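Local coordinates for pseudouridine synthase (Pyrococcus abyssi, PDB 2AUS), which probably isomerises uridine to pseudouridine in RNA, as a Cbf5 member of the TruB family of pseudouridine synthases, at residues G79-P90 / L200-E210. Numbering follows the deposited sequence.
Sequences GTLDPKVSGVLP and LRRTRSGPFKE
Ser86 and Gly87 pair in parallel with Arg201 and Arg202: Arg202 N donates to Ser86 O at 2.8 Å, and Val88 N returns a bond to Arg202 O at 3.0 Å. Arg202 also reaches back with its side chain. A bend at chi3 (-83°) turns the guanidinium toward Gly79 O, which lies at its edge and is gripped weakly by both NH1 and NH2 (2.9 Å from NH2). Leu81 CD2 lies over one guanidinium face, 3.4 Å from Arg202 CZ, while NH2 also makes a salt bridge to a bound phosphate.

On the side of the pairing where Ser86 projects, Arg201 runs extended and NH1 meets Ser86 OG at 3.2 Å, in the guanidinium plane. Arg201 NH2 makes a salt bridge to Glu210 OE2 at 2.6 Å; Asp52 shares this NH2, and another protein chain binds both Glu210 oxygens. Water 2 links Ser86 OG to Leu200 O.

Farther along, Val88 CG1 abuts Phe208 CB at 3.6 Å, and Pro90 CB sits over the Phe208 ring in a CH-pi contact, 4.0 Å from its centroid.

The chain just after the GTLDP motif, which holds the catalytic aspartate in the TruB family, is thus paired with strand 200-205, while the buried Arg202 holds the motif's start through Gly79 O and Leu81; the phosphate on Arg202, probably from the crystallisation liquor, may mark an anion-binding pocket beside that loop.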
loop_
_atom_site.group_PDB
_atom_site.type_symbol
_atom_site.label_atom_id
_atom_site.label_comp_id
_atom_site.label_asym_id
_atom_site.label_seq_id
_atom_site.Cartn_x
_atom_site.Cartn_y
_atom_site.Cartn_z
ATOM N N GLY A 79 6.361 14.128 -17.406
ATOM C CA GLY A 79 4.909 14.083 -17.416
ATOM C C GLY A 79 4.334 13.415 -16.184
ATOM O O GLY A 79 4.085 12.205 -16.184
ATOM N N THR A 80 4.107 14.201 -15.135
ATOM C CA THR A 80 3.561 13.666 -13.896
ATOM C C THR A 80 2.226 12.959 -14.091
ATOM O O THR A 80 1.315 13.481 -14.731
ATOM C CB THR A 80 3.343 14.774 -12.832
ATOM O OG1 THR A 80 4.589 15.414 -12.533
ATOM C CG2 THR A 80 2.779 14.169 -11.540
ATOM N N LEU A 81 2.129 11.753 -13.547
ATOM C CA LEU A 81 0.894 10.995 -13.600
ATOM C C LEU A 81 0.392 11.088 -12.178
ATOM O O LEU A 81 1.182 10.969 -11.237
ATOM C CB LEU A 81 1.146 9.526 -13.951
ATOM C CG LEU A 81 1.393 9.187 -15.414
ATOM C CD1 LEU A 81 1.566 7.681 -15.557
ATOM C CD2 LEU A 81 0.216 9.674 -16.250
ATOM N N ASP A 82 -0.906 11.312 -12.011
ATOM C CA ASP A 82 -1.471 11.421 -10.674
ATOM C C ASP A 82 -1.414 10.092 -9.928
ATOM O O ASP A 82 -1.290 9.028 -10.536
ATOM C CB ASP A 82 -2.902 11.955 -10.746
ATOM C CG ASP A 82 -2.949 13.400 -11.202
ATOM O OD1 ASP A 82 -2.092 14.189 -10.744
ATOM O OD2 ASP A 82 -3.836 13.747 -12.013
ATOM N N PRO A 83 -1.500 10.141 -8.590
ATOM C CA PRO A 83 -1.449 8.949 -7.741
ATOM C C PRO A 83 -2.276 7.762 -8.216
ATOM O O PRO A 83 -1.770 6.643 -8.302
ATOM C CB PRO A 83 -1.912 9.474 -6.385
ATOM C CG PRO A 83 -1.385 10.885 -6.391
ATOM C CD PRO A 83 -1.749 11.350 -7.780
ATOM N N LYS A 84 -3.546 8.005 -8.518
ATOM C CA LYS A 84 -4.450 6.948 -8.956
ATOM C C LYS A 84 -4.231 6.477 -10.387
ATOM O O LYS A 84 -4.733 5.424 -10.770
ATOM C CB LYS A 84 -5.905 7.407 -8.819
ATOM C CG LYS A 84 -6.309 7.852 -7.424
ATOM C CD LYS A 84 -7.744 8.371 -7.410
ATOM C CE LYS A 84 -8.118 8.949 -6.044
ATOM N NZ LYS A 84 -9.552 9.368 -5.973
ATOM N N VAL A 85 -3.490 7.249 -11.178
ATOM C CA VAL A 85 -3.252 6.900 -12.575
ATOM C C VAL A 85 -2.082 5.940 -12.795
ATOM O O VAL A 85 -1.046 6.041 -12.145
ATOM C CB VAL A 85 -3.009 8.173 -13.414
ATOM C CG1 VAL A 85 -2.888 7.813 -14.903
ATOM C CG2 VAL A 85 -4.146 9.163 -13.183
ATOM N N SER A 86 -2.254 5.004 -13.719
ATOM C CA SER A 86 -1.195 4.047 -14.020
ATOM C C SER A 86 -0.735 4.234 -15.466
ATOM O O SER A 86 -1.281 5.062 -16.199
ATOM C CB SER A 86 -1.702 2.616 -13.823
ATOM O OG SER A 86 -2.609 2.259 -14.845
ATOM N N GLY A 87 0.271 3.465 -15.874
ATOM C CA GLY A 87 0.744 3.556 -17.242
ATOM C C GLY A 87 2.116 4.166 -17.488
ATOM O O GLY A 87 2.905 4.407 -16.571
ATOM N N VAL A 88 2.367 4.435 -18.763
ATOM C CA VAL A 88 3.622 4.987 -19.243
ATOM C C VAL A 88 4.165 6.160 -18.448
ATOM O O VAL A 88 3.615 7.264 -18.460
ATOM C CB VAL A 88 3.490 5.384 -20.721
ATOM C CG1 VAL A 88 4.805 5.957 -21.241
ATOM C CG2 VAL A 88 3.089 4.160 -21.534
ATOM N N LEU A 89 5.260 5.906 -17.746
ATOM C CA LEU A 89 5.918 6.934 -16.955
ATOM C C LEU A 89 7.406 6.916 -17.285
ATOM O O LEU A 89 8.171 6.127 -16.720
ATOM C CB LEU A 89 5.728 6.681 -15.453
ATOM C CG LEU A 89 6.375 7.764 -14.591
ATOM C CD1 LEU A 89 5.590 9.062 -14.740
ATOM C CD2 LEU A 89 6.412 7.326 -13.144
ATOM N N PRO A 90 7.837 7.774 -18.222
ATOM C CA PRO A 90 9.259 7.798 -18.573
ATOM C C PRO A 90 10.075 8.321 -17.396
ATOM O O PRO A 90 9.782 9.385 -16.847
ATOM C CB PRO A 90 9.308 8.750 -19.766
ATOM C CG PRO A 90 7.962 8.588 -20.385
ATOM C CD PRO A 90 7.054 8.581 -19.167
ATOM N N LEU A 200 -8.019 6.036 -14.978
ATOM C CA LEU A 200 -7.206 6.594 -16.047
ATOM C C LEU A 200 -5.876 5.854 -16.163
ATOM O O LEU A 200 -5.236 5.563 -15.160
ATOM C CB LEU A 200 -6.928 8.070 -15.757
ATOM C CG LEU A 200 -6.714 9.051 -16.914
ATOM C CD1 LEU A 200 -5.572 9.976 -16.557
ATOM C CD2 LEU A 200 -6.440 8.316 -18.216
ATOM N N ARG A 201 -5.463 5.566 -17.391
ATOM C CA ARG A 201 -4.197 4.886 -17.637
ATOM C C ARG A 201 -3.527 5.525 -18.849
ATOM O O ARG A 201 -4.129 5.621 -19.918
ATOM C CB ARG A 201 -4.426 3.397 -17.912
ATOM C CG ARG A 201 -3.147 2.626 -18.249
ATOM C CD ARG A 201 -3.427 1.151 -18.508
ATOM N NE ARG A 201 -2.258 0.453 -19.046
ATOM C CZ ARG A 201 -1.160 0.174 -18.347
ATOM N NH1 ARG A 201 -1.077 0.530 -17.074
ATOM N NH2 ARG A 201 -0.138 -0.458 -18.923
ATOM N N ARG A 202 -2.291 5.980 -18.681
ATOM C CA ARG A 202 -1.576 6.581 -19.794
ATOM C C ARG A 202 -0.976 5.446 -20.617
ATOM O O ARG A 202 -0.279 4.580 -20.090
ATOM C CB ARG A 202 -0.465 7.504 -19.296
ATOM C CG ARG A 202 0.314 8.165 -20.429
ATOM C CD ARG A 202 1.620 8.753 -19.928
ATOM N NE ARG A 202 1.428 10.073 -19.358
ATOM C CZ ARG A 202 2.331 10.729 -18.645
ATOM N NH1 ARG A 202 3.517 10.193 -18.389
ATOM N NH2 ARG A 202 2.040 11.941 -18.205
ATOM N N THR A 203 -1.260 5.452 -21.912
ATOM C CA THR A 203 -0.770 4.410 -22.795
ATOM C C THR A 203 0.320 4.914 -23.711
ATOM O O THR A 203 0.909 4.138 -24.454
ATOM C CB THR A 203 -1.905 3.839 -23.657
ATOM O OG1 THR A 203 -2.500 4.895 -24.425
ATOM C CG2 THR A 203 -2.959 3.185 -22.773
ATOM N N ARG A 204 0.592 6.213 -23.656
ATOM C CA ARG A 204 1.617 6.784 -24.508
ATOM C C ARG A 204 2.031 8.191 -24.110
ATOM O O ARG A 204 1.205 9.020 -23.740
ATOM C CB ARG A 204 1.121 6.784 -25.957
ATOM C CG ARG A 204 2.089 7.343 -26.977
ATOM C CD ARG A 204 1.637 6.966 -28.380
ATOM N NE ARG A 204 2.526 7.491 -29.411
ATOM C CZ ARG A 204 3.831 7.239 -29.481
ATOM N NH1 ARG A 204 4.414 6.463 -28.572
ATOM N NH2 ARG A 204 4.557 7.761 -30.460
ATOM N N SER A 205 3.331 8.442 -24.170
ATOM C CA SER A 205 3.878 9.758 -23.876
ATOM C C SER A 205 5.026 9.964 -24.840
ATOM O O SER A 205 6.111 9.396 -24.665
ATOM C CB SER A 205 4.394 9.856 -22.447
ATOM O OG SER A 205 4.979 11.133 -22.259
ATOM N N GLY A 206 4.782 10.767 -25.868
ATOM C CA GLY A 206 5.810 11.010 -26.859
ATOM C C GLY A 206 6.213 9.683 -27.469
ATOM O O GLY A 206 5.357 8.919 -27.917
ATOM N N PRO A 207 7.510 9.359 -27.479
ATOM C CA PRO A 207 7.944 8.087 -28.064
ATOM C C PRO A 207 7.772 6.857 -27.165
ATOM O O PRO A 207 8.047 5.729 -27.587
ATOM C CB PRO A 207 9.403 8.358 -28.414
ATOM C CG PRO A 207 9.836 9.280 -27.301
ATOM C CD PRO A 207 8.659 10.218 -27.140
ATOM N N PHE A 208 7.321 7.063 -25.930
ATOM C CA PHE A 208 7.129 5.936 -25.023
ATOM C C PHE A 208 5.712 5.386 -25.077
ATOM O O PHE A 208 4.738 6.108 -24.875
ATOM C CB PHE A 208 7.489 6.337 -23.589
ATOM C CG PHE A 208 8.907 6.800 -23.445
ATOM C CD1 PHE A 208 9.248 8.128 -23.679
ATOM C CD2 PHE A 208 9.914 5.892 -23.132
ATOM C CE1 PHE A 208 10.577 8.544 -23.606
ATOM C CE2 PHE A 208 11.244 6.294 -23.058
ATOM C CZ PHE A 208 11.580 7.626 -23.295
ATOM N N LYS A 209 5.604 4.093 -25.353
ATOM C CA LYS A 209 4.307 3.451 -25.449
ATOM C C LYS A 209 4.353 2.031 -24.902
ATOM O O LYS A 209 5.419 1.524 -24.533
ATOM C CB LYS A 209 3.851 3.427 -26.907
ATOM C CG LYS A 209 4.769 2.639 -27.816
ATOM C CD LYS A 209 4.228 2.553 -29.241
ATOM C CE LYS A 209 4.191 3.915 -29.916
ATOM N NZ LYS A 209 3.799 3.820 -31.359
ATOM N N GLU A 210 3.187 1.396 -24.848
ATOM C CA GLU A 210 3.072 0.030 -24.355
ATOM C C GLU A 210 3.595 -0.962 -25.378
ATOM O O GLU A 210 2.843 -1.488 -26.201
ATOM C CB GLU A 210 1.615 -0.298 -24.030
ATOM C CG GLU A 210 1.081 0.410 -22.804
ATOM C CD GLU A 210 -0.304 -0.071 -22.435
ATOM O OE1 GLU A 210 -1.271 0.285 -23.141
ATOM O OE2 GLU A 210 -0.428 -0.815 -21.445
HETATM O O HOH W 1 -7.192 5.785 -12.284
HETATM O O HOH W 2 -5.153 2.969 -14.233
#